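Local coordinates for histone-lysine N-methyltransferase, H3 lysine-9 specific SUVH6 (Arabidopsis thaliana, PDB 6A5K), which catalyses histone H3 lysine methylation with S-adenosylmethionine as methyl donor, and probably binds DNA methylated in non-CG contexts through its SRA domain, at residues P268-T273 with V449-N454; S257-I262 with P354-K359. The protein carries 1 engineered substitution. All blocks are in the same frame, centred on the assembly; numbering follows the deposited sequence.

Contact 1 of 2, residues P268-T273 with V449-N454; sequences PLFTYT and VGRFIN. With SAM (S-adenosylmethionine), chain F.
Y272, on the short strand 271-272, comes nearest to V449 at the start of the 3-10 turn 449-452, with their CA atoms 8.0 Å apart. The contact joins the Pre-SET region to the SET domain, and its SET side forms part of the S-adenosylmethionine pocket. V449 N donates to Y272 OH at 3.2 Å along a bent bond of 139°. Y272 OH is also hydrogen-bonded to E252. The R451 guanidinium stacks face to face on the F270 ring, planes 6° apart, a cation-pi contact. R451 CD sits over the same face, 3.8 Å from the ring centroid. The bend at chi3 (-66°) folds the arginine over the ring, and R451 NE is held by A443 O. F452 turns its edge to F270 in an offset edge-to-face pair. P268 CG closes on that edge, 3.5 Å from F452 CE2. With an alanine in place of F270, R451 is likely to lose this flat ring, though Y401 remains a second cation-pi partner, and a gap would probably open beside F452. The turn runs into the cofactor site: R451 O lies 2.9 Å from methyl carbon CE of S-adenosylmethionine, and the cofactor N donates to N454 OD1 at 2.9 Å.

Contact 2 of 2, residues S257-I262 with P354-K359; sequences SAVNEI and PLEIFK
V259 O is gripped twice by the facing strand: K359 N donates to it at 3.0 Å, and the CA-H of F358 leans on it. Strands 257-259 and 355-359 pair in parallel. S257 O accepts from I357 N at 2.9 Å, and V259 N donates back to I357 O, in the carbonyl plane. V259 bonds through both N and O to I357 and K359, the residues flanking F358, as expected of parallel strands. Waters bridge beyond both ends of the pairing, one between S257 N and L355 O, the other between E261 N and K359 O.

Side chains alternate between the faces. A258 CB meets I357 CG1 at 3.6 Å on one face. On the other, E356 sets its CG between its own N and carbonyl carbon (chi1 81°) and then runs straight out. The V259 side chain passes slantwise over the E356 carboxylate, V259 CG2 3.7 Å from E356 OE1. E356 OE2 is in salt bridges with R368 and R239, which probably keep the carboxylate ionised. R368 also makes a cation-pi contact with F358.

N260 closes an Asx turn: I262 N donates to its OD1 at 2.8 Å. The same amide lies alongside K359, OD1 3.3 Å from K359 CB. N260 ND2 bonds to D263 OD1 and E265 O, while K359 NZ forms salt bridges with D263 and E265.

The pairing adds the Pre-SET strand 257-259 to the mixed sheet that continues into the SET-domain strand 365-369. Strand 242-244 runs antiparallel to 257-259 on its outer side, and 365-369 antiparallel to 355-359 on the other.

Overall arrangement
Both contacts involve the Pre-SET region, and their segments alternate along the chain. Strand 271-272 follows strand 257-259. Both are largely buried, although I262 in contact 2 is exposed. Their centres are about 12 Å apart, and they touch: I357 CG2 packs on F452 CD1 at 3.8 Å and on V449 CG2. Contact 2 is backbone pairing within a sheet, with the charged ends of E356 and K359 paired to residues outside the two segments. Contact 1 has a single cross-segment hydrogen bond and relies on aromatic and guanidinium stacking. Contact 1 holds four residues of the cofactor pocket, whereas in contact 2 the nearest atoms of the K359 side chain and the cofactor are about 6 Å apart.

Contact 1 of 2, residues P268-T273 with V449-N454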
loop_
_atom_site.group_PDB
_atom_site.type_symbol
_atom_site.label_atom_id
_atom_site.label_comp_id
_atom_site.label_asym_id
_atom_site.label_seq_id
_atom_site.Cartn_x
_atom_site.Cartn_y
_atom_site.Cartn_z
ATOM N N PRO A 268 20.531 -2.809 -16.009
ATOM C CA PRO A 268 20.941 -3.949 -16.833
ATOM C C PRO A 268 20.308 -3.941 -18.215
ATOM O O PRO A 268 19.285 -3.298 -18.458
ATOM C CB PRO A 268 20.460 -5.157 -16.026
ATOM C CG PRO A 268 19.326 -4.638 -15.219
ATOM C CD PRO A 268 19.700 -3.228 -14.866
ATOM N N LEU A 269 20.940 -4.672 -19.121
ATOM C CA LEU A 269 20.528 -4.716 -20.509
ATOM C C LEU A 269 19.339 -5.647 -20.682
ATOM O O LEU A 269 19.360 -6.776 -20.192
ATOM C CB LEU A 269 21.704 -5.166 -21.377
ATOM C CG LEU A 269 21.520 -5.349 -22.875
ATOM C CD1 LEU A 269 21.267 -4.002 -23.519
ATOM C CD2 LEU A 269 22.766 -5.996 -23.460
ATOM N N PHE A 270 18.302 -5.156 -21.356
ATOM C CA PHE A 270 17.134 -5.956 -21.723
ATOM C C PHE A 270 16.249 -5.153 -22.669
ATOM O O PHE A 270 16.383 -3.937 -22.765
ATOM C CB PHE A 270 16.332 -6.396 -20.481
ATOM C CG PHE A 270 15.541 -5.289 -19.842
ATOM C CD1 PHE A 270 16.164 -4.349 -19.036
ATOM C CD2 PHE A 270 14.172 -5.190 -20.043
ATOM C CE1 PHE A 270 15.440 -3.324 -18.452
ATOM C CE2 PHE A 270 13.442 -4.168 -19.456
ATOM C CZ PHE A 270 14.075 -3.240 -18.660
ATOM N N THR A 271 15.339 -5.830 -23.359
ATOM C CA THR A 271 14.396 -5.151 -24.244
ATOM C C THR A 271 13.079 -4.876 -23.524
ATOM O O THR A 271 12.382 -5.806 -23.113
ATOM C CB THR A 271 14.125 -5.977 -25.516
ATOM O OG1 THR A 271 15.367 -6.274 -26.166
ATOM C CG2 THR A 271 13.221 -5.215 -26.480
ATOM N N TYR A 272 12.733 -3.602 -23.373
ATOM C CA TYR A 272 11.517 -3.261 -22.651
ATOM C C TYR A 272 10.295 -3.598 -23.490
ATOM O O TYR A 272 10.230 -3.254 -24.665
ATOM C CB TYR A 272 11.486 -1.776 -22.256
ATOM C CG TYR A 272 10.508 -1.521 -21.127
ATOM C CD1 TYR A 272 9.146 -1.400 -21.374
ATOM C CD2 TYR A 272 10.945 -1.442 -19.815
ATOM C CE1 TYR A 272 8.242 -1.196 -20.339
ATOM C CE2 TYR A 272 10.054 -1.241 -18.773
ATOM C CZ TYR A 272 8.706 -1.114 -19.039
ATOM O OH TYR A 272 7.831 -0.916 -17.996
ATOM N N THR A 273 9.324 -4.262 -22.875
ATOM C CA THR A 273 8.099 -4.636 -23.572
ATOM C C THR A 273 6.868 -4.370 -22.712
ATOM O O THR A 273 6.823 -4.771 -21.548
ATOM C CB THR A 273 8.113 -6.125 -23.965
ATOM O OG1 THR A 273 9.405 -6.479 -24.477
ATOM C CG2 THR A 273 7.055 -6.396 -25.019
ATOM N N VAL A 449 8.766 -3.386 -16.272
ATOM C CA VAL A 449 9.319 -3.001 -14.972
ATOM C C VAL A 449 9.114 -4.095 -13.909
ATOM O O VAL A 449 9.871 -4.187 -12.931
ATOM C CB VAL A 449 8.698 -1.669 -14.488
ATOM C CG1 VAL A 449 7.199 -1.836 -14.195
ATOM C CG2 VAL A 449 9.441 -1.127 -13.260
ATOM N N GLY A 450 8.108 -4.940 -14.114
ATOM C CA GLY A 450 7.808 -6.009 -13.178
ATOM C C GLY A 450 8.986 -6.930 -12.910
ATOM O O GLY A 450 9.087 -7.499 -11.819
ATOM N N ARG A 451 9.888 -7.064 -13.888
ATOM C CA ARG A 451 11.050 -7.936 -13.738
ATOM C C ARG A 451 11.975 -7.456 -12.610
ATOM O O ARG A 451 12.818 -8.204 -12.140
ATOM C CB ARG A 451 11.845 -8.035 -15.058
ATOM C CG ARG A 451 12.705 -6.804 -15.355
ATOM C CD ARG A 451 13.144 -6.719 -16.825
ATOM N NE ARG A 451 14.047 -7.799 -17.227
ATOM C CZ ARG A 451 15.338 -7.855 -16.910
ATOM N NH1 ARG A 451 15.883 -6.910 -16.155
ATOM N NH2 ARG A 451 16.084 -8.871 -17.324
ATOM N N PHE A 452 11.819 -6.210 -12.174
ATOM C CA PHE A 452 12.751 -5.643 -11.195
ATOM C C PHE A 452 12.240 -5.684 -9.757
ATOM O O PHE A 452 12.971 -5.329 -8.833
ATOM C CB PHE A 452 13.097 -4.200 -11.568
ATOM C CG PHE A 452 14.010 -4.080 -12.749
ATOM C CD1 PHE A 452 13.556 -3.541 -13.942
ATOM C CD2 PHE A 452 15.330 -4.498 -12.664
ATOM C CE1 PHE A 452 14.401 -3.425 -15.036
ATOM C CE2 PHE A 452 16.183 -4.383 -13.754
ATOM C CZ PHE A 452 15.718 -3.847 -14.940
ATOM N N ILE A 453 10.995 -6.115 -9.557
ATOM C CA ILE A 453 10.427 -6.170 -8.199
ATOM C C ILE A 453 11.063 -7.307 -7.393
ATOM O O ILE A 453 11.033 -8.473 -7.806
ATOM C CB ILE A 453 8.892 -6.350 -8.223
ATOM C CG1 ILE A 453 8.234 -5.221 -9.021
ATOM C CG2 ILE A 453 8.326 -6.393 -6.795
ATOM C CD1 ILE A 453 6.753 -5.453 -9.292
ATOM N N ASN A 454 11.661 -6.958 -6.257
ATOM C CA ASN A 454 12.377 -7.924 -5.431
ATOM C C ASN A 454 11.463 -8.737 -4.520
ATOM O O ASN A 454 10.291 -8.430 -4.369
ATOM C CB ASN A 454 13.443 -7.202 -4.592
ATOM C CG ASN A 454 14.660 -6.810 -5.417
ATOM O OD1 ASN A 454 15.047 -7.528 -6.338
ATOM N ND2 ASN A 454 15.263 -5.671 -5.096
HETATM N N SAM F . 17.298 -7.315 -8.129
HETATM C CA SAM F . 17.035 -7.716 -9.523
HETATM C C SAM F . 17.884 -6.958 -10.545
HETATM O O SAM F . 17.676 -7.093 -11.760
HETATM O OXT SAM F . 18.784 -6.194 -10.184
HETATM C CB SAM F . 15.553 -7.547 -9.857
HETATM C CG SAM F . 14.726 -8.699 -9.301
HETATM S SD SAM F . 15.179 -10.199 -10.204
HETATM C CE SAM F . 13.552 -10.668 -10.776
HETATM C "C5'" SAM F . 15.379 -11.465 -8.941
HETATM C "C4'" SAM F . 16.786 -11.443 -8.377
HETATM O "O4'" SAM F . 16.932 -10.340 -7.493
HETATM C "C3'" SAM F . 17.070 -12.692 -7.564
HETATM O "O3'" SAM F . 17.601 -13.716 -8.372
HETATM C "C2'" SAM F . 18.083 -12.178 -6.575
HETATM O "O2'" SAM F . 19.335 -12.125 -7.221
HETATM C "C1'" SAM F . 17.642 -10.750 -6.343
HETATM N N9 SAM F . 16.744 -10.687 -5.170
HETATM C C8 SAM F . 15.419 -10.340 -5.152
HETATM N N7 SAM F . 14.965 -10.415 -3.873
HETATM C C5 SAM F . 15.984 -10.823 -3.078
HETATM C C6 SAM F . 16.084 -11.065 -1.712
HETATM N N6 SAM F . 15.033 -10.906 -0.906
HETATM N N1 SAM F . 17.283 -11.496 -1.190
HETATM C C2 SAM F . 18.383 -11.663 -2.008
HETATM N N3 SAM F . 18.283 -11.411 -3.363
HETATM C C4 SAM F . 17.109 -10.992 -3.887
#

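Contact 2 of 2, residues S257-I262 with P354-K359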
loop_
_atom_site.group_PDB
_atom_site.type_symbol
_atom_site.label_atom_id
_atom_site.label_comp_id
_atom_site.label_asym_id
_atom_site.label_seq_id
_atom_site.Cartn_x
_atom_site.Cartn_y
_atom_site.Cartn_z
ATOM N N SER A 257 12.030 6.063 -14.576
ATOM C CA SER A 257 13.426 6.454 -14.437
ATOM C C SER A 257 14.221 5.452 -13.609
ATOM O O SER A 257 13.657 4.548 -12.980
ATOM C CB SER A 257 13.530 7.843 -13.806
ATOM O OG SER A 257 12.896 7.864 -12.538
ATOM N N ALA A 258 15.538 5.622 -13.617
ATOM C CA ALA A 258 16.432 4.785 -12.829
ATOM C C ALA A 258 17.353 5.652 -11.974
ATOM O O ALA A 258 18.000 6.585 -12.469
ATOM C CB ALA A 258 17.242 3.880 -13.728
ATOM N N VAL A 259 17.412 5.328 -10.688
ATOM C CA VAL A 259 18.217 6.081 -9.739
ATOM C C VAL A 259 19.220 5.159 -9.048
ATOM O O VAL A 259 18.872 4.073 -8.588
ATOM C CB VAL A 259 17.328 6.778 -8.680
ATOM C CG1 VAL A 259 18.180 7.446 -7.603
ATOM C CG2 VAL A 259 16.404 7.787 -9.344
ATOM N N ASN A 260 20.475 5.584 -8.993
ATOM C CA ASN A 260 21.496 4.815 -8.294
ATOM C C ASN A 260 22.345 5.744 -7.433
ATOM O O ASN A 260 23.133 6.533 -7.945
ATOM C CB ASN A 260 22.374 4.048 -9.288
ATOM C CG ASN A 260 23.347 3.092 -8.610
ATOM O OD1 ASN A 260 23.601 3.185 -7.408
ATOM N ND2 ASN A 260 23.899 2.166 -9.389
ATOM N N GLU A 261 22.168 5.653 -6.123
ATOM C CA GLU A 261 22.939 6.469 -5.196
ATOM C C GLU A 261 23.902 5.596 -4.404
ATOM O O GLU A 261 24.482 6.032 -3.412
ATOM C CB GLU A 261 22.005 7.233 -4.256
ATOM C CG GLU A 261 20.884 7.963 -4.978
ATOM C CD GLU A 261 19.974 8.721 -4.033
ATOM O OE1 GLU A 261 18.770 8.392 -3.972
ATOM O OE2 GLU A 261 20.466 9.648 -3.353
ATOM N N ILE A 262 24.070 4.362 -4.862
ATOM C CA ILE A 262 24.878 3.373 -4.158
ATOM C C ILE A 262 26.238 3.181 -4.822
ATOM O O ILE A 262 27.274 3.190 -4.159
ATOM C CB ILE A 262 24.162 2.010 -4.091
ATOM C CG1 ILE A 262 22.794 2.148 -3.411
ATOM C CG2 ILE A 262 25.030 0.986 -3.376
ATOM C CD1 ILE A 262 22.853 2.826 -2.053
ATOM N N PRO A 354 3.474 6.601 -10.709
ATOM C CA PRO A 354 4.828 6.981 -11.133
ATOM C C PRO A 354 5.892 6.047 -10.550
ATOM O O PRO A 354 6.341 6.238 -9.419
ATOM C CB PRO A 354 4.977 8.404 -10.590
ATOM C CG PRO A 354 4.092 8.441 -9.391
ATOM C CD PRO A 354 2.936 7.511 -9.682
ATOM N N LEU A 355 6.284 5.040 -11.321
ATOM C CA LEU A 355 7.277 4.073 -10.862
ATOM C C LEU A 355 8.687 4.462 -11.281
ATOM O O LEU A 355 8.887 5.182 -12.266
ATOM C CB LEU A 355 6.955 2.675 -11.395
ATOM C CG LEU A 355 5.555 2.136 -11.105
ATOM C CD1 LEU A 355 5.388 0.746 -11.695
ATOM C CD2 LEU A 355 5.283 2.123 -9.602
ATOM N N GLU A 356 9.661 3.983 -10.516
ATOM C CA GLU A 356 11.064 4.091 -10.900
ATOM C C GLU A 356 11.828 2.882 -10.369
ATOM O O GLU A 356 11.407 2.261 -9.386
ATOM C CB GLU A 356 11.676 5.399 -10.385
ATOM C CG GLU A 356 12.111 5.382 -8.932
ATOM C CD GLU A 356 12.715 6.709 -8.487
ATOM O OE1 GLU A 356 12.723 7.669 -9.293
ATOM O OE2 GLU A 356 13.188 6.794 -7.334
ATOM N N ILE A 357 12.922 2.518 -11.038
ATOM C CA ILE A 357 13.805 1.503 -10.483
ATOM C C ILE A 357 14.997 2.180 -9.822
ATOM O O ILE A 357 15.385 3.301 -10.183
ATOM C CB ILE A 357 14.293 0.477 -11.535
ATOM C CG1 ILE A 357 15.233 1.120 -12.563
ATOM C CG2 ILE A 357 13.103 -0.203 -12.211
ATOM C CD1 ILE A 357 15.927 0.099 -13.458
ATOM N N PHE A 358 15.564 1.506 -8.829
ATOM C CA PHE A 358 16.637 2.105 -8.058
ATOM C C PHE A 358 17.589 1.038 -7.543
ATOM O O PHE A 358 17.220 -0.128 -7.421
ATOM C CB PHE A 358 16.071 2.919 -6.888
ATOM C CG PHE A 358 15.504 2.075 -5.779
ATOM C CD1 PHE A 358 14.248 1.495 -5.900
ATOM C CD2 PHE A 358 16.231 1.857 -4.615
ATOM C CE1 PHE A 358 13.726 0.710 -4.875
ATOM C CE2 PHE A 358 15.720 1.079 -3.595
ATOM C CZ PHE A 358 14.464 0.497 -3.729
ATOM N N LYS A 359 18.812 1.443 -7.227
ATOM C CA LYS A 359 19.794 0.484 -6.743
ATOM C C LYS A 359 19.742 0.309 -5.225
ATOM O O LYS A 359 19.774 1.284 -4.466
ATOM C CB LYS A 359 21.204 0.906 -7.164
ATOM C CG LYS A 359 22.240 -0.196 -7.019
ATOM C CD LYS A 359 21.897 -1.383 -7.897
ATOM C CE LYS A 359 23.147 -2.046 -8.461
ATOM N NZ LYS A 359 24.159 -2.366 -7.414
HETATM O O HOH W 1 10.032 7.586 -12.960
HETATM O O HOH W 2 20.056 3.906 -5.224
#